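Local coordinates for TrwG component of type IV secretion system (Bartonella birtlesii, PDB 4JF8), which is a VirB8-family component of the Trw type IV secretion system, probably acting as a membrane-linked assembly factor through its soluble NTF2-like domain, at residues K95-S98 and N99-I103. Sequence-based numbering, arbitrary orientation.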
loop_
_atom_site.group_PDB
_atom_site.type_symbol
_atom_site.label_atom_id
_atom_site.label_comp_id
_atom_site.label_asym_id
_atom_site.label_seq_id
_atom_site.Cartn_x
_atom_site.Cartn_y
_atom_site.Cartn_z
ATOM N N LYS A 95 -2.931 -4.444 -22.263
ATOM C CA LYS A 95 -3.695 -4.762 -23.473
ATOM C C LYS A 95 -3.680 -6.266 -23.699
ATOM O O LYS A 95 -4.699 -6.878 -24.072
ATOM C CB LYS A 95 -3.073 -4.060 -24.688
ATOM N N VAL A 96 -2.529 -6.883 -23.478
ATOM C CA VAL A 96 -2.340 -8.308 -23.754
ATOM C C VAL A 96 -2.998 -9.205 -22.693
ATOM O O VAL A 96 -3.681 -10.182 -23.017
ATOM C CB VAL A 96 -0.843 -8.649 -23.894
ATOM C CG1 VAL A 96 -0.646 -10.144 -24.061
ATOM C CG2 VAL A 96 -0.236 -7.881 -25.071
ATOM N N LEU A 97 -2.793 -8.893 -21.419
ATOM C CA LEU A 97 -3.345 -9.705 -20.344
ATOM C C LEU A 97 -4.745 -9.284 -19.925
ATOM O O LEU A 97 -5.477 -10.123 -19.418
ATOM C CB LEU A 97 -2.418 -9.700 -19.127
ATOM C CG LEU A 97 -0.994 -10.209 -19.385
ATOM C CD1 LEU A 97 -0.205 -10.199 -18.078
ATOM C CD2 LEU A 97 -1.006 -11.597 -20.023
ATOM N N SER A 98 -5.105 -8.015 -20.106
ATOM C CA SER A 98 -6.428 -7.532 -19.741
ATOM C C SER A 98 -6.780 -7.981 -18.314
ATOM O O SER A 98 -5.974 -7.885 -17.392
ATOM C CB SER A 98 -7.439 -8.030 -20.790
ATOM O OG SER A 98 -8.740 -7.517 -20.575
ATOM N N ASN A 99 -7.988 -8.488 -18.125
ATOM C CA ASN A 99 -8.357 -9.073 -16.848
ATOM C C ASN A 99 -8.372 -10.588 -16.953
ATOM O O ASN A 99 -9.023 -11.259 -16.145
ATOM C CB ASN A 99 -9.719 -8.564 -16.382
ATOM C CG ASN A 99 -10.853 -8.996 -17.283
ATOM O OD1 ASN A 99 -10.653 -9.365 -18.432
ATOM N ND2 ASN A 99 -12.074 -8.929 -16.751
ATOM N N LYS A 100 -7.628 -11.132 -17.914
ATOM C CA LYS A 100 -7.663 -12.561 -18.186
ATOM C C LYS A 100 -6.452 -13.309 -17.658
ATOM O O LYS A 100 -6.313 -14.500 -17.866
ATOM C CB LYS A 100 -7.808 -12.773 -19.692
ATOM C CG LYS A 100 -9.097 -12.168 -20.284
ATOM C CD LYS A 100 -10.341 -12.681 -19.568
ATOM C CE LYS A 100 -11.639 -12.332 -20.301
ATOM N NZ LYS A 100 -12.049 -10.910 -20.154
ATOM N N ALA A 101 -5.566 -12.616 -16.952
ATOM C CA ALA A 101 -4.458 -13.279 -16.268
ATOM C C ALA A 101 -3.953 -12.396 -15.165
ATOM O O ALA A 101 -4.072 -11.167 -15.253
ATOM C CB ALA A 101 -3.324 -13.554 -17.231
ATOM N N ARG A 102 -3.370 -13.044 -14.163
ATOM C CA ARG A 102 -2.657 -12.369 -13.084
ATOM C C ARG A 102 -1.230 -12.887 -13.104
ATOM O O ARG A 102 -0.997 -14.052 -13.431
ATOM C CB ARG A 102 -3.267 -12.701 -11.717
ATOM C CG ARG A 102 -4.544 -11.976 -11.376
ATOM C CD ARG A 102 -4.926 -12.111 -9.906
ATOM N NE ARG A 102 -6.231 -11.521 -9.649
ATOM C CZ ARG A 102 -7.366 -12.188 -9.810
ATOM N NH1 ARG A 102 -7.314 -13.456 -10.159
ATOM N NH2 ARG A 102 -8.532 -11.602 -9.581
ATOM N N ILE A 103 -0.294 -12.031 -12.731
ATOM C CA ILE A 103 1.087 -12.422 -12.443
ATOM C C ILE A 103 1.267 -12.167 -10.960
ATOM O O ILE A 103 1.219 -11.020 -10.512
ATOM C CB ILE A 103 2.123 -11.662 -13.269
ATOM C CG1 ILE A 103 1.962 -11.929 -14.768
ATOM C CG2 ILE A 103 3.526 -12.120 -12.837
ATOM C CD1 ILE A 103 2.821 -11.055 -15.645
#
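Lys100 N donates to Leu97 O over 2.8 Å, with an N-H...O angle of 155° and the donor in the carbonyl plane; this bond closes a type II' beta turn running from Leu97 to Lys100. Ser98 occupies the first corner of the turn with a positive phi that ends the helix at once and reverses the chain. Beside the turn, Lys100 NZ donates to Asn99 OD1 at 2.7 Å, tilted 16° from the amide carbonyl plane; bends at chi2 and chi4 curl the lysine chain back to Asn99. Ser98 OG lies 3.4 Å from the same Asn99 OD1, at best a weak bond. Beyond the turn the contact becomes apolar. With CG anti to the carbonyl carbon (chi1 -58°), Leu97 divides its two methyls between strand residues: CD2 meets Ala101 CB at 4.1 Å, while CD1 touches Ile103 CD1 at 4.0 Å, the Leu97 and Ile103 side chains crossing at about a right angle. Gln126 of strand 117-128 and Tyr59 also touch Leu97, and Tyr59 OH hydrogen-bonds to Ser98 O. The geometry describes a tight helix-to-strand connection, in which helix 93-97 passes through a type II' turn into strand 101-112, outermost in the four-stranded antiparallel sheet of this chain, within the NTF2-like VirB8 fold.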